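Long-range contacts in spore germination protein GerM (Bacillus subtilis subsp. subtilis str. 168, PDB 6GZB), which is of unknown molecular function but affects both sporulation and germination and carries two GerMN domains in tandem: residues A82-V87 against T108-D113; T119-F124 against K157-G162. All blocks are in the same frame, centred on the assembly; numbering follows the deposited sequence.

Interaction 1: A82-V87 against T108-D113. With EDO (1,2-ethanediol), chain H.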
loop_
_atom_site.group_PDB
_atom_site.type_symbol
_atom_site.label_atom_id
_atom_site.label_comp_id
_atom_site.label_asym_id
_atom_site.label_seq_id
_atom_site.Cartn_x
_atom_site.Cartn_y
_atom_site.Cartn_z
ATOM N N ALA A 82 -5.791 -7.200 14.392
ATOM C CA ALA A 82 -5.135 -7.149 13.089
ATOM C C ALA A 82 -3.654 -7.523 13.210
ATOM O O ALA A 82 -3.145 -8.316 12.426
ATOM C CB ALA A 82 -5.289 -5.769 12.475
ATOM N N LEU A 83 -2.984 -7.003 14.234
ATOM C CA LEU A 83 -1.585 -7.343 14.473
ATOM C C LEU A 83 -1.419 -8.810 14.866
ATOM O O LEU A 83 -0.441 -9.452 14.486
ATOM C CB LEU A 83 -0.995 -6.454 15.562
ATOM C CG LEU A 83 -0.890 -4.965 15.216
ATOM C CD1 LEU A 83 -0.085 -4.251 16.295
ATOM C CD2 LEU A 83 -0.245 -4.755 13.857
ATOM N N GLU A 84 -2.360 -9.334 15.642
ATOM C CA GLU A 84 -2.317 -10.742 16.044
ATOM C C GLU A 84 -2.394 -11.650 14.829
ATOM O O GLU A 84 -1.862 -12.764 14.834
ATOM C CB GLU A 84 -3.465 -11.067 17.012
ATOM C CG GLU A 84 -3.128 -10.801 18.472
ATOM C CD GLU A 84 -4.348 -10.623 19.365
ATOM O OE1 GLU A 84 -4.163 -10.303 20.559
ATOM O OE2 GLU A 84 -5.489 -10.770 18.885
ATOM N N TYR A 85 -3.048 -11.164 13.780
ATOM C CA TYR A 85 -3.174 -11.938 12.548
ATOM C C TYR A 85 -2.002 -11.722 11.598
ATOM O O TYR A 85 -2.030 -12.176 10.454
ATOM C CB TYR A 85 -4.495 -11.610 11.861
ATOM C CG TYR A 85 -5.632 -12.489 12.330
ATOM C CD1 TYR A 85 -6.256 -12.262 13.549
ATOM C CD2 TYR A 85 -6.062 -13.566 11.571
ATOM C CE1 TYR A 85 -7.292 -13.062 13.983
ATOM C CE2 TYR A 85 -7.116 -14.355 11.988
ATOM C CZ TYR A 85 -7.709 -14.113 13.206
ATOM O OH TYR A 85 -8.737 -14.909 13.650
ATOM N N LEU A 86 -0.957 -11.056 12.085
ATOM C CA LEU A 86 0.315 -11.008 11.378
ATOM C C LEU A 86 1.298 -12.033 11.942
ATOM O O LEU A 86 2.420 -12.152 11.458
ATOM C CB LEU A 86 0.936 -9.613 11.503
ATOM C CG LEU A 86 0.130 -8.459 10.926
ATOM C CD1 LEU A 86 0.851 -7.147 11.160
ATOM C CD2 LEU A 86 -0.117 -8.678 9.441
ATOM N N VAL A 87 0.915 -12.701 13.025
ATOM C CA VAL A 87 1.865 -13.536 13.758
ATOM C C VAL A 87 1.969 -14.913 13.118
ATOM O O VAL A 87 0.963 -15.591 12.917
ATOM C CB VAL A 87 1.475 -13.695 15.236
ATOM C CG1 VAL A 87 2.483 -14.589 15.953
ATOM C CG2 VAL A 87 1.382 -12.333 15.904
ATOM N N THR A 108 4.638 -14.172 19.371
ATOM C CA THR A 108 4.548 -12.745 19.664
ATOM C C THR A 108 3.129 -12.380 20.082
ATOM O O THR A 108 2.163 -12.784 19.439
ATOM C CB THR A 108 4.963 -11.887 18.454
ATOM O OG1 THR A 108 6.307 -12.214 18.068
ATOM C CG2 THR A 108 4.883 -10.407 18.800
ATOM N N THR A 109 3.008 -11.667 21.200
ATOM C CA THR A 109 1.731 -11.085 21.617
ATOM C C THR A 109 1.861 -9.565 21.652
ATOM O O THR A 109 2.967 -9.037 21.612
ATOM C CB THR A 109 1.313 -11.586 23.015
ATOM O OG1 THR A 109 2.281 -11.167 23.984
ATOM C CG2 THR A 109 1.202 -13.112 23.028
ATOM N N VAL A 110 0.737 -8.858 21.719
ATOM C CA VAL A 110 0.766 -7.411 21.566
ATOM C C VAL A 110 -0.436 -6.742 22.216
ATOM O O VAL A 110 -1.534 -7.290 22.213
ATOM C CB VAL A 110 0.826 -7.012 20.076
ATOM C CG1 VAL A 110 -0.461 -7.406 19.366
ATOM C CG2 VAL A 110 1.100 -5.519 19.925
ATOM N N ASN A 111 -0.200 -5.575 22.814
ATOM C CA ASN A 111 -1.255 -4.643 23.192
ATOM C C ASN A 111 -1.197 -3.398 22.308
ATOM O O ASN A 111 -0.119 -2.945 21.919
ATOM C CB ASN A 111 -1.095 -4.218 24.654
ATOM C CG ASN A 111 -1.164 -5.388 25.612
ATOM O OD1 ASN A 111 -2.037 -6.245 25.500
ATOM N ND2 ASN A 111 -0.250 -5.423 26.568
ATOM N N VAL A 112 -2.358 -2.812 22.047
ATOM C CA VAL A 112 -2.433 -1.598 21.257
ATOM C C VAL A 112 -3.201 -0.530 22.017
ATOM O O VAL A 112 -4.353 -0.719 22.398
ATOM C CB VAL A 112 -3.105 -1.837 19.889
ATOM C CG1 VAL A 112 -3.167 -0.537 19.102
ATOM C CG2 VAL A 112 -2.339 -2.895 19.108
ATOM N N ASP A 113 -2.554 0.606 22.208
ATOM C CA ASP A 113 -3.165 1.740 22.869
ATOM C C ASP A 113 -3.320 2.880 21.862
ATOM O O ASP A 113 -2.338 3.441 21.370
ATOM C CB ASP A 113 -2.275 2.173 24.041
ATOM C CG ASP A 113 -2.839 3.350 24.799
ATOM O OD1 ASP A 113 -4.077 3.439 24.902
ATOM O OD2 ASP A 113 -2.044 4.167 25.311
HETATM C C1 EDO H . 2.081 -8.004 26.184
HETATM O O1 EDO H . 1.675 -8.775 25.042
HETATM C C2 EDO H . 3.574 -7.700 26.124
HETATM O O2 EDO H . 3.872 -6.494 26.844
HETATM O O HOH W 1 -1.555 -10.845 21.335
#

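Interaction 2: T119-F124 against K157-G162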
loop_
_atom_site.group_PDB
_atom_site.type_symbol
_atom_site.label_atom_id
_atom_site.label_comp_id
_atom_site.label_asym_id
_atom_site.label_seq_id
_atom_site.Cartn_x
_atom_site.Cartn_y
_atom_site.Cartn_z
ATOM N N THR A 119 -2.264 8.538 17.376
ATOM C CA THR A 119 -1.098 7.695 17.573
ATOM C C THR A 119 -1.523 6.360 18.152
ATOM O O THR A 119 -2.231 6.309 19.153
ATOM C CB THR A 119 -0.098 8.349 18.547
ATOM O OG1 THR A 119 0.396 9.563 17.976
ATOM C CG2 THR A 119 1.071 7.419 18.829
ATOM N N ALA A 120 -1.085 5.276 17.523
ATOM C CA ALA A 120 -1.247 3.952 18.106
ATOM C C ALA A 120 0.078 3.465 18.639
ATOM O O ALA A 120 1.097 3.519 17.945
ATOM C CB ALA A 120 -1.779 2.977 17.073
ATOM N N ILE A 121 0.065 3.000 19.881
ATOM C CA ILE A 121 1.250 2.432 20.486
ATOM C C ILE A 121 1.114 0.918 20.522
ATOM O O ILE A 121 0.209 0.376 21.157
ATOM C CB ILE A 121 1.465 2.977 21.913
ATOM C CG1 ILE A 121 1.733 4.482 21.858
ATOM C CG2 ILE A 121 2.639 2.279 22.575
ATOM C CD1 ILE A 121 1.558 5.187 23.181
ATOM N N ALA A 122 1.983 0.240 19.787
ATOM C CA ALA A 122 1.946 -1.208 19.714
ATOM C C ALA A 122 3.038 -1.776 20.592
ATOM O O ALA A 122 4.222 -1.612 20.300
ATOM C CB ALA A 122 2.130 -1.672 18.278
ATOM N N ASP A 123 2.632 -2.439 21.672
ATOM C CA ASP A 123 3.570 -2.920 22.684
ATOM C C ASP A 123 3.654 -4.441 22.591
ATOM O O ASP A 123 2.689 -5.140 22.872
ATOM C CB ASP A 123 3.098 -2.487 24.081
ATOM C CG ASP A 123 4.159 -2.694 25.164
ATOM O OD1 ASP A 123 5.241 -3.240 24.861
ATOM O OD2 ASP A 123 3.886 -2.363 26.336
ATOM N N PHE A 124 4.807 -4.939 22.159
ATOM C CA PHE A 124 4.964 -6.349 21.806
ATOM C C PHE A 124 5.669 -7.109 22.927
ATOM O O PHE A 124 6.457 -6.543 23.685
ATOM C CB PHE A 124 5.784 -6.484 20.513
ATOM C CG PHE A 124 5.090 -5.945 19.293
ATOM C CD1 PHE A 124 4.210 -6.736 18.576
ATOM C CD2 PHE A 124 5.364 -4.668 18.826
ATOM C CE1 PHE A 124 3.583 -6.251 17.442
ATOM C CE2 PHE A 124 4.736 -4.174 17.688
ATOM C CZ PHE A 124 3.850 -4.971 16.993
ATOM N N LYS A 157 3.752 4.033 17.124
ATOM C CA LYS A 157 4.930 3.913 17.965
ATOM C C LYS A 157 5.071 2.460 18.385
ATOM O O LYS A 157 4.081 1.783 18.666
ATOM C CB LYS A 157 4.798 4.786 19.212
ATOM C CG LYS A 157 4.995 6.273 18.966
ATOM C CD LYS A 157 4.908 7.043 20.275
ATOM C CE LYS A 157 4.765 8.545 20.059
ATOM N NZ LYS A 157 5.939 9.133 19.362
ATOM N N LEU A 158 6.307 1.979 18.413
ATOM C CA LEU A 158 6.573 0.572 18.683
ATOM C C LEU A 158 7.221 0.419 20.057
ATOM O O LEU A 158 8.084 1.203 20.427
ATOM C CB LEU A 158 7.502 0.010 17.608
ATOM C CG LEU A 158 6.909 -0.617 16.334
ATOM C CD1 LEU A 158 5.475 -0.214 16.063
ATOM C CD2 LEU A 158 7.776 -0.314 15.128
ATOM N N ARG A 159 6.785 -0.574 20.822
ATOM C CA ARG A 159 7.459 -0.916 22.067
ATOM C C ARG A 159 7.669 -2.410 22.179
ATOM O O ARG A 159 6.916 -3.197 21.607
ATOM C CB ARG A 159 6.642 -0.429 23.262
ATOM C CG ARG A 159 6.619 1.081 23.419
ATOM C CD ARG A 159 5.660 1.500 24.520
ATOM N NE ARG A 159 5.639 2.945 24.694
ATOM C CZ ARG A 159 4.987 3.575 25.663
ATOM N NH1 ARG A 159 4.339 2.889 26.600
ATOM N NH2 ARG A 159 5.019 4.895 25.719
ATOM N N ILE A 160 8.692 -2.798 22.935
ATOM C CA ILE A 160 8.841 -4.183 23.381
ATOM C C ILE A 160 8.832 -4.238 24.908
ATOM O O ILE A 160 9.668 -3.622 25.565
ATOM C CB ILE A 160 10.143 -4.808 22.860
ATOM C CG1 ILE A 160 10.205 -4.719 21.336
ATOM C CG2 ILE A 160 10.259 -6.258 23.306
ATOM C CD1 ILE A 160 11.537 -5.167 20.765
ATOM N N ASN A 161 7.824 -4.903 25.461
ATOM C CA ASN A 161 7.629 -4.959 26.903
ATOM C C ASN A 161 7.705 -3.573 27.542
ATOM O O ASN A 161 8.300 -3.399 28.597
ATOM C CB ASN A 161 8.656 -5.900 27.530
ATOM C CG ASN A 161 8.292 -7.366 27.344
ATOM O OD1 ASN A 161 9.151 -8.201 27.051
ATOM N ND2 ASN A 161 7.008 -7.681 27.494
ATOM N N GLY A 162 7.104 -2.587 26.884
ATOM C CA GLY A 162 6.969 -1.251 27.443
ATOM C C GLY A 162 8.154 -0.343 27.150
ATOM O O GLY A 162 8.086 0.863 27.377
HETATM O O HOH W 2 3.668 0.036 26.965
#

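Interaction 1: A82-V87 against T108-D113
Two torsions set L83 against V110: CG of L83 lies anti to its carbonyl carbon (chi1 -65°), and V110 holds CG1 between its backbone N and carbonyl carbon (chi1 66°), leaving CG2 anti to N. This is helix-on-sheet packing in the first GerMN domain: the C-terminal end of helix 78-84, through L83 and E84, lies on strand 110-114, an outermost strand of a mixed four-stranded sheet, and V87, at the end of a type I turn, meets T108 just before it. L83 and V110 cross at about a right angle. CB of L83 sits 4.0 Å from CG1 of V110, while its CD1 methyl faces adjacent methyls of both valines, 4.0 Å from CG2 of V110 and 3.9 Å from CG2 of V112. L83 also touches A122 and F124 of the next strand and L147 of helix 136-147, which makes it a shared core residue. V87 brings CG2 to 3.6 Å from the carbonyl O of T108, a van der Waals contact of a methyl with a backbone oxygen; the T108 hydroxyl is engaged by P105 O. At the partly exposed E84 a water bridges helix and strand: it donates to E84 OE1 at 2.8 Å and accepts from V110 N at 3.1 Å. T109 turns away from the helix, its OG1 hydrogen-bonded at 2.7 Å to O1 of a 1,2-ethanediol, probably from the crystallisation liquor.

Interaction 2: T119-F124 against K157-G162
D123 and R159 stand side by side on one face of two parallel strands, with the carboxylate and guanidinium planes 79° apart and no direct salt bridge. A water joins them, donating to D123 OD2 and lying at the edge of the guanidinium, in its plane, 3.0 Å from R159 NH1. The extended R159 chain crosses I121, whose CG2 comes within 3.7 Å of R159 CD and whose CD1 lies above one guanidinium face, offset toward its rim. Farther back, the T119 CG2 methyl rests against the aliphatic run of K157, 4.1 Å from CE, while K157 NZ reaches D177 O. The other face carries A122, F124, L158 and I160; the first three touch helix 136-147, the middle element of this beta-alpha-beta unit. F124 turns its ring edge to the neighbouring strand, with CD2 3.5 Å from R159 O and CE2 4.3 Å from L158 CD1. Between the faces, five backbone hydrogen bonds pair the strands, from K157 N to A120 O through to N161 N to F124 O. D123 CG lies anti to the backbone N (chi1 -168°), and OD1 reaches just past the last pair to accept from G162 N at 2.8 Å, on its syn side but 21° out of the carboxylate plane. At G162's backbone angles a CB would press on the preceding carbonyl O, which suits glycine. An alanine at D123 is likely to leave G162 N without this acceptor and the bridging water without its carboxylate partner, giving the turn more freedom. R159 NE is buried with no partner in the model. With D123 met only through water and the ion pair to E164 long and weak, the guanidinium is probably placed more by I121 and the water than by direct charge pairing.

How the interactions relate
From the N terminus, helix 78-84 runs into the turn, and the mostly irregular chain 88-107 leads on to strand 110-114; interaction 1 closes that loop. The chain then reverses into antiparallel strand 119-124, crosses over through helix 136-147 and returns as strand 155-160, where interaction 2 closes the second loop. The two loops follow in series and neither encloses the other. They meet in one sheet: N111 O and D113 O receive probable hydrogen bonds from D123 N and I121 N, and V110 CG2 lies 3.6 Å from F124 CE1. Strand 119-124 thus links the two contacts, tying helix 78-84, helix 136-147 and the sheet into one GerMN core.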